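PDB 1XQA: Glyoxalase/Bleomycin resistance protein from Bacillus cereus ATCC 14579, which is of unknown function but binds a metal ion and, as a member of the glyoxalase/bleomycin resistance/dioxygenase superfamily, is possibly a glyoxalase. Local coordinates for residues H63-I77 against F99-C113. Numbering follows the deposited sequence.
Sequences HVGFPQESEEQVDKI and FYVEAPGGFTIEVMC. With MG (magnesium ion), chain C.
Strand 64-67 runs parallel to strand 107-112, their axes 4.5 Å apart at closest, and backbone hydrogen bonds run from Val64 N to Thr108 O, Glu110 N to Val64 O, Phe66 N to Glu110 O and, past the strand, Gln68 N to Met112 O. His63, just ahead of this ladder, and Glu110, within it, meet at the magnesium ion. His63 NE2 binds the metal at 2.2 Å, whereas Glu110 OE1 lies 2.9 Å from it, and Glu110 OE2 also accepts a weak bond from a metal-bound water. With CG anti to the backbone N (chi1 174°) and the chain extended beyond it, Glu110 brings OE1 to the imidazole edge, 3.4 Å from His63 CD2, the carboxylate and ring planes 78° apart. Tyr100 turns its ring edge onto a face of His63 in a T-shaped stack, CE1 over the imidazole centre, and Tyr100 OH is hydrogen-bonded to the same water, 2.5 Å away. This sheet, in the order 64-67, 107-112, 97-103, 92-93, forms with helix 71-83 one βαβββ module of the vicinal oxygen chelate fold; here the magnesium lies on the face carrying Glu110. On the other face, Phe66 CD2 packs 3.6 Å from Ile109 CG2, beside Phe25 of helix 14-25. From helix 71-83, Val74 CG1 meets the edge of the Phe99 ring, while its CG2 lies 3.7 Å from Cys113 CB. Ile77 reaches Val111 CG1 through CD1, and a water joins Glu71 OE2 to the terminal carboxylate of Cys113.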
loop_
_atom_site.group_PDB
_atom_site.type_symbol
_atom_site.label_atom_id
_atom_site.label_comp_id
_atom_site.label_asym_id
_atom_site.label_seq_id
_atom_site.Cartn_x
_atom_site.Cartn_y
_atom_site.Cartn_z
ATOM N N HIS A 63 8.326 17.950 9.945
ATOM C CA HIS A 63 8.229 16.614 9.350
ATOM C C HIS A 63 7.579 15.596 10.280
ATOM O O HIS A 63 7.495 15.806 11.497
ATOM C CB HIS A 63 9.584 16.096 8.806
ATOM C CG HIS A 63 10.720 16.166 9.784
ATOM N ND1 HIS A 63 11.591 17.231 9.827
ATOM C CD2 HIS A 63 11.153 15.289 10.720
ATOM C CE1 HIS A 63 12.505 17.017 10.758
ATOM N NE2 HIS A 63 12.261 15.844 11.315
ATOM N N VAL A 64 7.114 14.512 9.673
ATOM C CA VAL A 64 6.551 13.367 10.377
ATOM C C VAL A 64 7.491 12.181 10.225
ATOM O O VAL A 64 7.875 11.838 9.100
ATOM C CB VAL A 64 5.164 12.995 9.792
ATOM C CG1 VAL A 64 4.541 11.864 10.594
ATOM C CG2 VAL A 64 4.248 14.209 9.819
ATOM N N GLY A 65 7.842 11.538 11.337
ATOM C CA GLY A 65 8.864 10.495 11.308
ATOM C C GLY A 65 8.355 9.072 11.503
ATOM O O GLY A 65 7.538 8.810 12.395
ATOM N N PHE A 66 8.869 8.171 10.666
ATOM C CA PHE A 66 8.523 6.745 10.670
ATOM C C PHE A 66 9.768 5.913 10.943
ATOM O O PHE A 66 10.478 5.536 10.000
ATOM C CB PHE A 66 7.971 6.326 9.300
ATOM C CG PHE A 66 6.628 6.887 8.995
ATOM C CD1 PHE A 66 5.496 6.103 9.136
ATOM C CD2 PHE A 66 6.497 8.192 8.554
ATOM C CE1 PHE A 66 4.247 6.605 8.835
ATOM C CE2 PHE A 66 5.253 8.719 8.265
ATOM C CZ PHE A 66 4.117 7.907 8.405
ATOM N N PRO A 67 10.053 5.621 12.224
ATOM C CA PRO A 67 11.246 4.854 12.569
ATOM C C PRO A 67 11.188 3.426 12.051
ATOM O O PRO A 67 10.110 2.843 11.947
ATOM C CB PRO A 67 11.245 4.857 14.108
ATOM C CG PRO A 67 9.847 5.124 14.479
ATOM C CD PRO A 67 9.308 6.029 13.425
ATOM N N GLN A 68 12.356 2.871 11.743
ATOM C CA GLN A 68 12.447 1.524 11.195
ATOM C C GLN A 68 13.216 0.614 12.133
ATOM O O GLN A 68 13.973 1.083 12.979
ATOM C CB GLN A 68 13.124 1.539 9.817
ATOM C CG GLN A 68 12.416 2.416 8.794
ATOM C CD GLN A 68 10.990 1.977 8.533
ATOM O OE1 GLN A 68 10.722 0.794 8.314
ATOM N NE2 GLN A 68 10.067 2.926 8.554
ATOM N N GLU A 69 13.020 -0.689 11.970
ATOM C CA GLU A 69 13.623 -1.675 12.858
ATOM C C GLU A 69 15.111 -1.855 12.592
ATOM O O GLU A 69 15.846 -2.333 13.461
ATOM C CB GLU A 69 12.891 -3.011 12.722
ATOM C CG GLU A 69 12.948 -3.885 13.963
ATOM C CD GLU A 69 12.343 -3.208 15.183
ATOM O OE1 GLU A 69 11.302 -2.522 15.035
ATOM O OE2 GLU A 69 12.913 -3.367 16.289
ATOM N N SER A 70 15.554 -1.479 11.393
ATOM C CA SER A 70 16.951 -1.649 10.986
ATOM C C SER A 70 17.368 -0.647 9.915
ATOM O O SER A 70 16.527 -0.056 9.241
ATOM C CB SER A 70 17.176 -3.065 10.456
ATOM O OG SER A 70 16.515 -3.238 9.214
ATOM N N GLU A 71 18.674 -0.493 9.733
ATOM C CA GLU A 71 19.202 0.350 8.667
ATOM C C GLU A 71 18.940 -0.244 7.276
ATOM O O GLU A 71 18.771 0.492 6.302
ATOM C CB GLU A 71 20.691 0.617 8.894
ATOM C CG GLU A 71 20.962 1.410 10.184
ATOM C CD GLU A 71 22.364 2.005 10.254
ATOM O OE1 GLU A 71 23.170 1.758 9.328
ATOM O OE2 GLU A 71 22.652 2.723 11.236
ATOM N N GLU A 72 18.875 -1.572 7.187
ATOM C CA GLU A 72 18.519 -2.248 5.934
ATOM C C GLU A 72 17.102 -1.873 5.485
ATOM O O GLU A 72 16.848 -1.700 4.293
ATOM C CB GLU A 72 18.667 -3.767 6.083
ATOM C CG GLU A 72 18.200 -4.603 4.888
ATOM C CD GLU A 72 18.869 -5.982 4.832
ATOM O OE1 GLU A 72 19.946 -6.161 5.456
ATOM O OE2 GLU A 72 18.333 -6.891 4.146
ATOM N N GLN A 73 16.192 -1.733 6.445
ATOM C CA GLN A 73 14.810 -1.340 6.145
ATOM C C GLN A 73 14.703 0.110 5.673
ATOM O O GLN A 73 13.885 0.423 4.800
ATOM C CB GLN A 73 13.890 -1.612 7.340
ATOM C CG GLN A 73 13.679 -3.116 7.596
ATOM C CD GLN A 73 13.207 -3.874 6.348
ATOM O OE1 GLN A 73 13.874 -4.808 5.887
ATOM N NE2 GLN A 73 12.066 -3.457 5.785
ATOM N N VAL A 74 15.541 0.979 6.238
ATOM C CA VAL A 74 15.640 2.361 5.779
ATOM C C VAL A 74 16.089 2.378 4.321
ATOM O O VAL A 74 15.490 3.083 3.497
ATOM C CB VAL A 74 16.582 3.237 6.677
ATOM C CG1 VAL A 74 16.707 4.670 6.123
ATOM C CG2 VAL A 74 16.059 3.263 8.124
ATOM N N ASP A 75 17.131 1.607 4.017
ATOM C CA ASP A 75 17.669 1.501 2.661
ATOM C C ASP A 75 16.603 1.037 1.665
ATOM O O ASP A 75 16.529 1.551 0.542
ATOM C CB ASP A 75 18.864 0.530 2.625
ATOM C CG ASP A 75 20.150 1.147 3.146
ATOM O OD1 ASP A 75 20.221 2.383 3.268
ATOM O OD2 ASP A 75 21.113 0.381 3.425
ATOM N N LYS A 76 15.807 0.049 2.079
ATOM C CA LYS A 76 14.793 -0.538 1.215
ATOM C C LYS A 76 13.734 0.501 0.821
ATOM O O LYS A 76 13.432 0.633 -0.364
ATOM C CB LYS A 76 14.164 -1.766 1.880
ATOM C CG LYS A 76 13.623 -2.786 0.895
ATOM C CD LYS A 76 13.627 -4.204 1.492
ATOM C CE LYS A 76 12.260 -4.543 2.077
ATOM N NZ LYS A 76 12.143 -5.950 2.596
ATOM N N ILE A 77 13.193 1.236 1.799
ATOM C CA ILE A 77 12.186 2.272 1.506
ATOM C C ILE A 77 12.767 3.368 0.599
ATOM O O ILE A 77 12.116 3.835 -0.351
ATOM C CB ILE A 77 11.584 2.904 2.796
ATOM C CG1 ILE A 77 10.881 1.844 3.656
ATOM C CG2 ILE A 77 10.558 4.005 2.434
ATOM C CD1 ILE A 77 10.484 2.358 5.058
ATOM N N PHE A 99 16.718 9.626 6.131
ATOM C CA PHE A 99 16.505 10.439 4.945
ATOM C C PHE A 99 15.126 11.065 5.005
ATOM O O PHE A 99 14.292 10.685 5.837
ATOM C CB PHE A 99 16.685 9.638 3.657
ATOM C CG PHE A 99 15.573 8.652 3.375
ATOM C CD1 PHE A 99 14.478 9.022 2.600
ATOM C CD2 PHE A 99 15.649 7.349 3.856
ATOM C CE1 PHE A 99 13.465 8.122 2.322
ATOM C CE2 PHE A 99 14.635 6.429 3.578
ATOM C CZ PHE A 99 13.551 6.815 2.814
ATOM N N TYR A 100 14.905 12.026 4.122
ATOM C CA TYR A 100 13.630 12.703 4.048
ATOM C C TYR A 100 13.036 12.545 2.648
ATOM O O TYR A 100 13.768 12.371 1.665
ATOM C CB TYR A 100 13.774 14.180 4.400
ATOM C CG TYR A 100 14.380 14.402 5.761
ATOM C CD1 TYR A 100 13.578 14.526 6.883
ATOM C CD2 TYR A 100 15.769 14.418 5.931
ATOM C CE1 TYR A 100 14.132 14.709 8.142
ATOM C CE2 TYR A 100 16.340 14.587 7.186
ATOM C CZ TYR A 100 15.514 14.730 8.286
ATOM O OH TYR A 100 16.070 14.912 9.536
ATOM N N VAL A 101 11.717 12.654 2.567
ATOM C CA VAL A 101 11.025 12.639 1.292
ATOM C C VAL A 101 9.847 13.608 1.340
ATOM O O VAL A 101 9.122 13.663 2.332
ATOM C CB VAL A 101 10.570 11.205 0.895
ATOM C CG1 VAL A 101 9.618 10.601 1.934
ATOM C CG2 VAL A 101 9.955 11.174 -0.544
ATOM N N GLU A 102 9.676 14.378 0.271
ATOM C CA GLU A 102 8.534 15.276 0.141
ATOM C C GLU A 102 7.374 14.448 -0.338
ATOM O O GLU A 102 7.414 13.921 -1.460
ATOM C CB GLU A 102 8.819 16.356 -0.886
ATOM C CG GLU A 102 10.152 16.995 -0.731
ATOM C CD GLU A 102 10.075 18.233 0.074
ATOM O OE1 GLU A 102 10.380 19.308 -0.500
ATOM O OE2 GLU A 102 9.692 18.130 1.262
ATOM N N ALA A 103 6.343 14.342 0.501
ATOM C CA ALA A 103 5.238 13.408 0.274
ATOM C C ALA A 103 4.101 14.045 -0.509
ATOM O O ALA A 103 3.880 15.269 -0.406
ATOM C CB ALA A 103 4.714 12.888 1.599
ATOM N N PRO A 104 3.371 13.223 -1.296
ATOM C CA PRO A 104 2.116 13.669 -1.897
ATOM C C PRO A 104 1.214 14.312 -0.846
ATOM O O PRO A 104 1.105 13.804 0.285
ATOM C CB PRO A 104 1.503 12.369 -2.421
ATOM C CG PRO A 104 2.704 11.543 -2.819
ATOM C CD PRO A 104 3.699 11.838 -1.696
ATOM N N GLY A 105 0.596 15.426 -1.215
ATOM C CA GLY A 105 -0.215 16.201 -0.278
ATOM C C GLY A 105 0.519 17.367 0.368
ATOM O O GLY A 105 -0.109 18.217 1.001
ATOM N N GLY A 106 1.843 17.423 0.221
ATOM C CA GLY A 106 2.588 18.636 0.581
ATOM C C GLY A 106 3.186 18.737 1.976
ATOM O O GLY A 106 3.183 19.823 2.576
ATOM N N PHE A 107 3.707 17.623 2.484
ATOM C CA PHE A 107 4.444 17.599 3.750
ATOM C C PHE A 107 5.639 16.661 3.630
ATOM O O PHE A 107 5.675 15.798 2.745
ATOM C CB PHE A 107 3.533 17.160 4.907
ATOM C CG PHE A 107 3.038 15.758 4.778
ATOM C CD1 PHE A 107 3.647 14.723 5.485
ATOM C CD2 PHE A 107 1.976 15.455 3.925
ATOM C CE1 PHE A 107 3.199 13.415 5.352
ATOM C CE2 PHE A 107 1.526 14.157 3.785
ATOM C CZ PHE A 107 2.145 13.123 4.506
ATOM N N THR A 108 6.608 16.828 4.524
ATOM C CA THR A 108 7.849 16.061 4.496
ATOM C C THR A 108 7.755 14.923 5.492
ATOM O O THR A 108 7.257 15.112 6.613
ATOM C CB THR A 108 9.029 16.972 4.854
ATOM O OG1 THR A 108 9.087 18.020 3.877
ATOM C CG2 THR A 108 10.363 16.201 4.881
ATOM N N ILE A 109 8.251 13.751 5.083
ATOM C CA ILE A 109 8.321 12.592 5.931
ATOM C C ILE A 109 9.791 12.258 6.188
ATOM O O ILE A 109 10.637 12.358 5.300
ATOM C CB ILE A 109 7.620 11.375 5.259
ATOM C CG1 ILE A 109 6.095 11.525 5.368
ATOM C CG2 ILE A 109 8.091 10.054 5.885
ATOM C CD1 ILE A 109 5.296 10.485 4.570
ATOM N N GLU A 110 10.083 11.892 7.421
ATOM C CA GLU A 110 11.405 11.398 7.786
ATOM C C GLU A 110 11.380 9.876 7.960
ATOM O O GLU A 110 10.458 9.320 8.563
ATOM C CB GLU A 110 11.802 12.065 9.106
ATOM C CG GLU A 110 13.074 11.567 9.723
ATOM C CD GLU A 110 13.166 11.950 11.192
ATOM O OE1 GLU A 110 12.109 12.199 11.805
ATOM O OE2 GLU A 110 14.285 11.983 11.731
ATOM N N VAL A 111 12.425 9.203 7.472
ATOM C CA VAL A 111 12.525 7.762 7.607
ATOM C C VAL A 111 13.879 7.512 8.242
ATOM O O VAL A 111 14.875 8.007 7.749
ATOM C CB VAL A 111 12.421 7.044 6.228
ATOM C CG1 VAL A 111 12.515 5.514 6.393
ATOM C CG2 VAL A 111 11.129 7.461 5.481
HETATM N N MSE A 112 13.907 6.788 9.357
HETATM C CA MSE A 112 15.153 6.640 10.112
HETATM C C MSE A 112 15.240 5.371 10.935
HETATM O O MSE A 112 14.231 4.714 11.196
HETATM C CB MSE A 112 15.367 7.862 11.027
HETATM C CG MSE A 112 14.459 7.912 12.242
HETATM SE SE MSE A 112 12.582 8.257 11.847
HETATM C CE MSE A 112 12.053 8.873 13.634
ATOM N N CYS A 113 16.467 5.036 11.315
ATOM C CA CYS A 113 16.745 4.012 12.315
ATOM C C CYS A 113 17.854 4.507 13.243
ATOM O O CYS A 113 18.872 5.031 12.786
ATOM C CB CYS A 113 17.162 2.706 11.641
ATOM S SG CYS A 113 17.541 1.402 12.818
ATOM O OXT CYS A 113 17.771 4.406 14.472
HETATM MG MG MG C . 13.174 14.617 12.919
HETATM O O HOH W 1 21.210 3.645 13.186
HETATM O O HOH W 2 14.919 14.799 11.742
HETATM O O HOH W 3 13.731 16.564 14.313
#